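Type II restriction enzyme AgeI (Thalassobius gelatinovorus, PDB 5DWA) recognises the double-stranded DNA sequence 5'-ACCGGT-3' and cleaves it after the first A, leaving fragments with 5'-phosphate ends. Local coordinates at residues N62-W67 against L197-F202; F238-R243 against Y258-S263. All coordinates share one frame; numbering follows the deposited sequence. Where two conformers were deposited one is given.

Contact 1: residues N62-W67 against L197-F202. With nucleotides of chain C; nucleotides of chain D.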
loop_
_atom_site.group_PDB
_atom_site.type_symbol
_atom_site.label_atom_id
_atom_site.label_comp_id
_atom_site.label_asym_id
_atom_site.label_seq_id
_atom_site.Cartn_x
_atom_site.Cartn_y
_atom_site.Cartn_z
ATOM N N ASN A 62 -10.612 -9.093 22.947
ATOM C CA ASN A 62 -9.605 -9.154 21.904
ATOM C C ASN A 62 -9.226 -7.727 21.502
ATOM O O ASN A 62 -10.052 -6.983 20.974
ATOM C CB ASN A 62 -10.134 -9.962 20.709
ATOM C CG ASN A 62 -9.090 -10.182 19.632
ATOM O OD1 ASN A 62 -8.099 -9.451 19.547
ATOM N ND2 ASN A 62 -9.304 -11.199 18.801
ATOM N N PRO A 63 -7.966 -7.337 21.756
ATOM C CA PRO A 63 -7.565 -5.958 21.462
ATOM C C PRO A 63 -7.800 -5.602 19.999
ATOM O O PRO A 63 -8.262 -4.514 19.672
ATOM C CB PRO A 63 -6.068 -5.951 21.802
ATOM C CG PRO A 63 -5.903 -7.053 22.806
ATOM C CD PRO A 63 -6.879 -8.115 22.369
ATOM N N SER A 64 -7.513 -6.548 19.119
ATOM C CA SER A 64 -7.711 -6.320 17.693
ATOM C C SER A 64 -9.186 -6.055 17.376
ATOM O O SER A 64 -9.496 -5.233 16.512
ATOM C CB SER A 64 -7.192 -7.510 16.891
ATOM O OG SER A 64 -7.183 -7.235 15.504
ATOM N N ASP A 65 -10.084 -6.735 18.087
ATOM C CA ASP A 65 -11.519 -6.507 17.921
ATOM C C ASP A 65 -11.940 -5.146 18.472
ATOM O O ASP A 65 -12.816 -4.496 17.910
ATOM C CB ASP A 65 -12.337 -7.615 18.602
ATOM C CG ASP A 65 -12.386 -8.895 17.788
ATOM O OD1 ASP A 65 -11.592 -9.046 16.841
ATOM O OD2 ASP A 65 -13.226 -9.760 18.107
ATOM N N LEU A 66 -11.309 -4.699 19.557
ATOM C CA LEU A 66 -11.624 -3.376 20.078
ATOM C C LEU A 66 -11.222 -2.314 19.068
ATOM O O LEU A 66 -11.913 -1.319 18.883
ATOM C CB LEU A 66 -10.931 -3.117 21.412
ATOM C CG LEU A 66 -11.418 -3.943 22.601
ATOM C CD1 LEU A 66 -10.550 -3.672 23.812
ATOM C CD2 LEU A 66 -12.876 -3.607 22.900
ATOM N N TRP A 67 -10.087 -2.523 18.414
ATOM C CA TRP A 67 -9.638 -1.574 17.407
ATOM C C TRP A 67 -10.561 -1.582 16.195
ATOM O O TRP A 67 -10.995 -0.533 15.720
ATOM C CB TRP A 67 -8.212 -1.907 16.980
ATOM C CG TRP A 67 -7.550 -0.914 16.094
ATOM C CD1 TRP A 67 -7.650 -0.811 14.738
ATOM C CD2 TRP A 67 -6.642 0.105 16.513
ATOM N NE1 TRP A 67 -6.855 0.223 14.282
ATOM C CE2 TRP A 67 -6.229 0.798 15.356
ATOM C CE3 TRP A 67 -6.130 0.490 17.759
ATOM C CZ2 TRP A 67 -5.325 1.873 15.417
ATOM C CZ3 TRP A 67 -5.226 1.543 17.814
ATOM C CH2 TRP A 67 -4.830 2.222 16.646
ATOM N N LEU A 197 -1.666 -5.504 15.150
ATOM C CA LEU A 197 -2.981 -5.875 15.648
ATOM C C LEU A 197 -3.568 -7.002 14.801
ATOM O O LEU A 197 -4.615 -7.559 15.156
ATOM C CB LEU A 197 -3.919 -4.668 15.651
ATOM C CG LEU A 197 -3.482 -3.545 16.589
ATOM C CD1 LEU A 197 -4.488 -2.425 16.533
ATOM C CD2 LEU A 197 -3.333 -4.074 18.003
ATOM N N ASP A 198 -2.899 -7.318 13.690
ATOM C CA ASP A 198 -3.317 -8.387 12.768
ATOM C C ASP A 198 -4.816 -8.290 12.493
ATOM O O ASP A 198 -5.553 -9.265 12.647
ATOM C CB ASP A 198 -2.953 -9.768 13.334
ATOM C CG ASP A 198 -3.122 -10.900 12.307
ATOM O OD1 ASP A 198 -3.147 -10.625 11.088
ATOM O OD2 ASP A 198 -3.210 -12.073 12.728
ATOM N N VAL A 199 -5.262 -7.095 12.123
ATOM C CA VAL A 199 -6.667 -6.877 11.798
ATOM C C VAL A 199 -6.995 -7.365 10.395
ATOM O O VAL A 199 -6.366 -6.940 9.421
ATOM C CB VAL A 199 -7.053 -5.391 11.896
ATOM C CG1 VAL A 199 -8.466 -5.158 11.317
ATOM C CG2 VAL A 199 -6.982 -4.909 13.332
ATOM N N LYS A 200 -7.977 -8.256 10.296
ATOM C CA LYS A 200 -8.627 -8.556 9.022
ATOM C C LYS A 200 -9.914 -9.302 9.274
ATOM O O LYS A 200 -9.905 -10.426 9.781
ATOM C CB LYS A 200 -7.751 -9.385 8.081
ATOM C CG LYS A 200 -8.419 -9.726 6.734
ATOM C CD LYS A 200 -8.765 -8.473 5.920
ATOM C CE LYS A 200 -9.288 -8.846 4.524
ATOM N NZ LYS A 200 -9.576 -7.639 3.683
ATOM N N SER A 201 -11.025 -8.676 8.922
ATOM C CA SER A 201 -12.307 -9.368 8.891
ATOM C C SER A 201 -12.913 -9.159 7.521
ATOM O O SER A 201 -12.689 -8.130 6.887
ATOM C CB SER A 201 -13.249 -8.864 9.983
ATOM O OG SER A 201 -13.894 -7.668 9.586
ATOM N N PHE A 202 -13.682 -10.139 7.063
ATOM C CA PHE A 202 -14.333 -10.040 5.779
ATOM C C PHE A 202 -15.778 -9.659 6.063
ATOM O O PHE A 202 -16.507 -10.418 6.697
ATOM C CB PHE A 202 -14.221 -11.351 5.001
ATOM C CG PHE A 202 -12.825 -11.659 4.544
ATOM C CD1 PHE A 202 -12.417 -11.330 3.264
ATOM C CD2 PHE A 202 -11.910 -12.259 5.398
ATOM C CE1 PHE A 202 -11.132 -11.613 2.830
ATOM C CE2 PHE A 202 -10.622 -12.542 4.970
ATOM C CZ PHE A 202 -10.235 -12.221 3.689
ATOM P P DT C 9 -17.300 -3.773 0.104
ATOM O OP1 DT C 9 -18.367 -2.910 -0.432
ATOM O OP2 DT C 9 -17.631 -4.937 0.963
ATOM O "O5'" DT C 9 -16.414 -4.264 -1.118
ATOM C "C5'" DT C 9 -15.816 -3.314 -1.959
ATOM C "C4'" DT C 9 -14.793 -3.982 -2.839
ATOM O "O4'" DT C 9 -13.780 -4.579 -2.023
ATOM C "C3'" DT C 9 -15.327 -5.115 -3.717
ATOM O "O3'" DT C 9 -15.257 -4.691 -5.061
ATOM C "C2'" DT C 9 -14.388 -6.313 -3.415
ATOM C "C1'" DT C 9 -13.212 -5.632 -2.742
ATOM N N1 DT C 9 -12.466 -6.442 -1.758
ATOM C C2 DT C 9 -11.137 -6.685 -1.975
ATOM O O2 DT C 9 -10.556 -6.338 -2.988
ATOM N N3 DT C 9 -10.513 -7.366 -0.967
ATOM C C4 DT C 9 -11.071 -7.794 0.223
ATOM O O4 DT C 9 -10.424 -8.393 1.075
ATOM C C5 DT C 9 -12.469 -7.492 0.395
ATOM C C7 DT C 9 -13.188 -7.917 1.641
ATOM C C6 DT C 9 -13.086 -6.823 -0.585
ATOM P P DG C 8 -13.088 -3.176 5.738
ATOM O OP1 DG C 8 -13.695 -2.291 6.763
ATOM O OP2 DG C 8 -12.682 -4.548 6.121
ATOM O "O5'" DG C 8 -14.100 -3.229 4.521
ATOM C "C5'" DG C 8 -14.548 -1.996 3.964
ATOM C "C4'" DG C 8 -14.686 -2.097 2.458
ATOM O "O4'" DG C 8 -13.379 -2.242 1.842
ATOM C "C3'" DG C 8 -15.517 -3.261 1.974
ATOM O "O3'" DG C 8 -16.296 -2.797 0.889
ATOM C "C2'" DG C 8 -14.459 -4.312 1.563
ATOM C "C1'" DG C 8 -13.317 -3.446 1.073
ATOM N N9 DG C 8 -11.984 -3.994 1.295
ATOM C C8 DG C 8 -11.508 -4.593 2.436
ATOM N N7 DG C 8 -10.233 -4.917 2.360
ATOM C C5 DG C 8 -9.847 -4.450 1.112
ATOM C C6 DG C 8 -8.594 -4.509 0.471
ATOM O O6 DG C 8 -7.539 -4.961 0.917
ATOM N N1 DG C 8 -8.628 -3.940 -0.800
ATOM C C2 DG C 8 -9.741 -3.379 -1.384
ATOM N N2 DG C 8 -9.590 -2.866 -2.627
ATOM N N3 DG C 8 -10.923 -3.325 -0.790
ATOM C C4 DG C 8 -10.903 -3.882 0.445
ATOM P P DC D 2 -8.083 -19.107 2.167
ATOM O OP1 DC D 2 -7.373 -20.349 2.560
ATOM O OP2 DC D 2 -9.095 -18.504 3.061
ATOM O "O5'" DC D 2 -6.968 -18.007 1.832
ATOM C "C5'" DC D 2 -5.701 -18.403 1.329
ATOM C "C4'" DC D 2 -5.000 -17.243 0.649
ATOM O "O4'" DC D 2 -5.941 -16.523 -0.189
ATOM C "C3'" DC D 2 -4.423 -16.179 1.569
ATOM O "O3'" DC D 2 -3.483 -15.475 0.820
ATOM C "C2'" DC D 2 -5.652 -15.310 1.803
ATOM C "C1'" DC D 2 -6.174 -15.240 0.373
ATOM N N1 DC D 2 -7.626 -14.925 0.233
ATOM C C2 DC D 2 -8.103 -14.536 -1.018
ATOM O O2 DC D 2 -7.306 -14.469 -1.963
ATOM N N3 DC D 2 -9.422 -14.254 -1.164
ATOM C C4 DC D 2 -10.241 -14.344 -0.118
ATOM N N4 DC D 2 -11.535 -14.052 -0.312
ATOM C C5 DC D 2 -9.774 -14.741 1.173
ATOM C C6 DC D 2 -8.469 -15.018 1.304
#

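Contact 2: residues F238-R243 against Y258-S263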
loop_
_atom_site.group_PDB
_atom_site.type_symbol
_atom_site.label_atom_id
_atom_site.label_comp_id
_atom_site.label_asym_id
_atom_site.label_seq_id
_atom_site.Cartn_x
_atom_site.Cartn_y
_atom_site.Cartn_z
ATOM N N PHE A 238 4.927 -9.782 17.259
ATOM C CA PHE A 238 3.983 -9.753 18.365
ATOM C C PHE A 238 2.640 -9.320 17.836
ATOM O O PHE A 238 2.521 -8.244 17.269
ATOM C CB PHE A 238 4.477 -8.819 19.468
ATOM C CG PHE A 238 5.745 -9.288 20.101
ATOM C CD1 PHE A 238 6.972 -8.993 19.522
ATOM C CD2 PHE A 238 5.716 -10.069 21.245
ATOM C CE1 PHE A 238 8.145 -9.444 20.093
ATOM C CE2 PHE A 238 6.884 -10.530 21.808
ATOM C CZ PHE A 238 8.099 -10.217 21.232
ATOM N N SER A 239 1.644 -10.189 17.983
ATOM C CA SER A 239 0.298 -9.879 17.541
ATOM C C SER A 239 -0.607 -9.678 18.735
ATOM O O SER A 239 -0.488 -10.379 19.743
ATOM C CB SER A 239 -0.253 -10.990 16.650
ATOM O OG SER A 239 -1.628 -10.748 16.379
ATOM N N TYR A 240 -1.521 -8.724 18.611
ATOM C CA TYR A 240 -2.481 -8.458 19.673
ATOM C C TYR A 240 -3.882 -8.821 19.218
ATOM O O TYR A 240 -4.877 -8.339 19.756
ATOM C CB TYR A 240 -2.387 -6.999 20.119
ATOM C CG TYR A 240 -0.993 -6.679 20.599
ATOM C CD1 TYR A 240 -0.068 -6.064 19.758
ATOM C CD2 TYR A 240 -0.580 -7.057 21.871
ATOM C CE1 TYR A 240 1.229 -5.797 20.194
ATOM C CE2 TYR A 240 0.712 -6.799 22.308
ATOM C CZ TYR A 240 1.607 -6.167 21.462
ATOM O OH TYR A 240 2.896 -5.918 21.887
ATOM N N ASN A 241 -3.942 -9.681 18.208
ATOM C CA ASN A 241 -5.187 -10.351 17.872
ATOM C C ASN A 241 -5.180 -11.693 18.574
ATOM O O ASN A 241 -4.376 -12.555 18.230
ATOM C CB ASN A 241 -5.319 -10.530 16.358
ATOM C CG ASN A 241 -6.689 -11.034 15.942
ATOM O OD1 ASN A 241 -7.376 -11.704 16.711
ATOM N ND2 ASN A 241 -7.095 -10.707 14.717
ATOM N N LEU A 242 -6.065 -11.879 19.554
ATOM C CA LEU A 242 -6.094 -13.139 20.296
ATOM C C LEU A 242 -6.370 -14.360 19.402
ATOM O O LEU A 242 -6.120 -15.491 19.816
ATOM C CB LEU A 242 -7.131 -13.074 21.415
ATOM C CG LEU A 242 -6.912 -11.961 22.442
ATOM C CD1 LEU A 242 -7.954 -12.042 23.566
ATOM C CD2 LEU A 242 -5.491 -12.016 22.994
ATOM N N ARG A 243 -6.873 -14.136 18.185
ATOM C CA ARG A 243 -7.105 -15.229 17.231
ATOM C C ARG A 243 -5.886 -15.622 16.405
ATOM O O ARG A 243 -5.897 -16.659 15.740
ATOM C CB ARG A 243 -8.244 -14.870 16.276
ATOM C CG ARG A 243 -9.576 -14.744 16.971
ATOM C CD ARG A 243 -10.717 -14.672 15.973
ATOM N NE ARG A 243 -11.908 -14.185 16.648
ATOM C CZ ARG A 243 -12.118 -12.902 16.935
ATOM N NH1 ARG A 243 -11.223 -11.981 16.581
ATOM N NH2 ARG A 243 -13.215 -12.532 17.575
ATOM N N TYR A 258 4.434 -14.272 18.432
ATOM C CA TYR A 258 3.880 -14.299 19.786
ATOM C C TYR A 258 2.533 -13.585 19.813
ATOM O O TYR A 258 2.297 -12.666 19.033
ATOM C CB TYR A 258 4.841 -13.646 20.786
ATOM C CG TYR A 258 6.197 -14.309 20.837
ATOM C CD1 TYR A 258 6.393 -15.478 21.566
ATOM C CD2 TYR A 258 7.278 -13.778 20.144
ATOM C CE1 TYR A 258 7.632 -16.096 21.606
ATOM C CE2 TYR A 258 8.514 -14.388 20.179
ATOM C CZ TYR A 258 8.687 -15.545 20.910
ATOM O OH TYR A 258 9.925 -16.148 20.943
ATOM N N VAL A 259 1.658 -14.011 20.715
ATOM C CA VAL A 259 0.292 -13.499 20.758
ATOM C C VAL A 259 -0.077 -13.142 22.191
ATOM O O VAL A 259 0.144 -13.935 23.107
ATOM C CB VAL A 259 -0.722 -14.532 20.205
ATOM C CG1 VAL A 259 -2.137 -13.970 20.222
ATOM C CG2 VAL A 259 -0.346 -14.963 18.794
ATOM N N SER A 260 -0.649 -11.958 22.394
ATOM C CA SER A 260 -1.049 -11.553 23.740
ATOM C C SER A 260 -2.137 -10.505 23.726
ATOM O O SER A 260 -2.453 -9.936 22.681
ATOM C CB SER A 260 0.150 -11.015 24.527
ATOM O OG SER A 260 0.471 -9.686 24.146
ATOM N N GLY A 261 -2.708 -10.259 24.902
ATOM C CA GLY A 261 -3.558 -9.106 25.107
ATOM C C GLY A 261 -2.688 -7.862 25.120
ATOM O O GLY A 261 -1.457 -7.954 25.078
ATOM N N PHE A 262 -3.308 -6.692 25.182
ATOM C CA PHE A 262 -2.561 -5.449 25.054
ATOM C C PHE A 262 -2.329 -4.775 26.399
ATOM O O PHE A 262 -1.210 -4.386 26.720
ATOM C CB PHE A 262 -3.282 -4.499 24.098
ATOM C CG PHE A 262 -2.480 -3.289 23.726
ATOM C CD1 PHE A 262 -1.435 -3.387 22.822
ATOM C CD2 PHE A 262 -2.789 -2.046 24.258
ATOM C CE1 PHE A 262 -0.702 -2.269 22.463
ATOM C CE2 PHE A 262 -2.056 -0.921 23.909
ATOM C CZ PHE A 262 -1.007 -1.038 23.008
ATOM N N SER A 263 -3.386 -4.639 27.185
ATOM C CA SER A 263 -3.271 -4.022 28.496
ATOM C C SER A 263 -2.543 -4.938 29.473
ATOM O O SER A 263 -2.547 -6.162 29.311
ATOM C CB SER A 263 -4.654 -3.672 29.038
ATOM O OG SER A 263 -5.385 -4.851 29.311
HETATM O O HOH W 1 1.873 -10.149 21.575
#

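Contact 1: residues N62-W67 against L197-F202
Ser64, in the first turn of helix 63-78, donates its hydroxyl to the backbone carbonyl of Leu197, with OG 2.6 Å from Leu197 O and tilted 32° from the carbonyl plane. The same OG is packed against a methyl group, Val199 CG2, at 3.2 Å. One turn further along the helix comes Trp67, and Leu197 lays CD1 over one face of its indole. This is a CH-pi contact, CD1 lying 3.6 Å from the centroid of the five-membered ring, and the two side chains cross at about a right angle. CG of Trp67 stands anti to the backbone N (chi1 -172°), which carries the indole out from the helix to meet Leu197. Val199 CG2 approaches Trp67 CD1 more loosely, at 4.4 Å.

Behind this shell, Asn62 is the N-cap of the helix: its OD1 accepts from Ser64 N at 3.0 Å, the donor lying above the carbonyl plane. Asn211 ND2 bonds to both Ser64 OG and Asp65 OD1, while helices 43-57 and 84-109 pack on Trp67 and Leu197. Farther along 197-202, Lys200 reaches the DNA. Its NZ donates to O4 of DT9 of chain C at 2.8 Å and lies 3.1 Å from N7 of DG8 of chain C; Phe202 CZ packs 3.6 Å from C5 of DC2 of chain D.

Buried between helix and loop, the Ser64 hydroxyl thus gives its proton to Leu197 O and is also bonded by Asn211 ND2, so this polar group is satisfied both as donor and as acceptor beside the apolar packing of Trp67 on Leu197.

Contact 2: residues F238-R243 against Y258-S263
Strands 236-239 and 257-259 run parallel at one border of the central mixed sheet of this PD-(D/E)XK nuclease, and the contact covers their ends and the chains leaving them. Ser239 takes part in both backbone bonds between 238-243 and 258-263: its N donates to Tyr258 O at 2.8 Å, almost straight at 174°, and its O accepts from Ser260 N at 3.1 Å. A bond between Tyr258 and Cys237 continues the ladder. A water also donates to Ser239 O and to Ser260 OG. On one side of the sheet the Phe238 and Tyr258 side chains lie side by side, their rings near parallel but slid so far that they barely overlap, with CE2 of Phe238 3.7 Å from CD2 of Tyr258.

Past the strands the contact passes to Tyr240, whose CG lies anti to the carbonyl carbon (chi1 -58°), which turns a face of the ring toward Phe262. Phe262 directs an edge at this face, a T-shaped pair with centroids 5.3 Å apart and planes at 86°, CD1 of Phe262 sitting above the centre of the tyrosine ring. Gly261 O lies in plane at the ring edge, 3.4 Å from CD2 of Tyr240. The phenol OH bonds to Tyr104 OH. A leucine in place of Tyr240 would probably leave the Phe262 edge without an aromatic face and Tyr104 without its hydroxyl partner.

On the other side, Val259 CG1 packs 3.3 Å from Asn241 O. Ser239 OG accepts from Asn241 N in an ST turn and is also bonded to Thr244 OG1; Asn241 OD1 accepts from Arg243 N in an Asx turn. Backbone bonds hold the strand ends, and beyond them the edge-to-face pair of Tyr240 and Phe262 probably keeps the two chains in contact.

In the fold
From the N terminus, the chain enters helix 63-78, passes through most of the sheet and, after strand 191-196, returns to the start of that helix, closing the long loop of contact 1. Contact 2 opens only later and closes a short loop between the neighbouring strands 236-239 and 257-259, so the two are in series. They nevertheless touch, their centres about 10 Å apart: Asp65 OD2 forms a salt bridge with Arg243 NH2 at 2.8 Å, and Asn62 ND2 probably bonds to Asn241 OD1. The beginning of helix 63-78 is thereby tied both to the DNA-contacting loop and to the border of the central sheet.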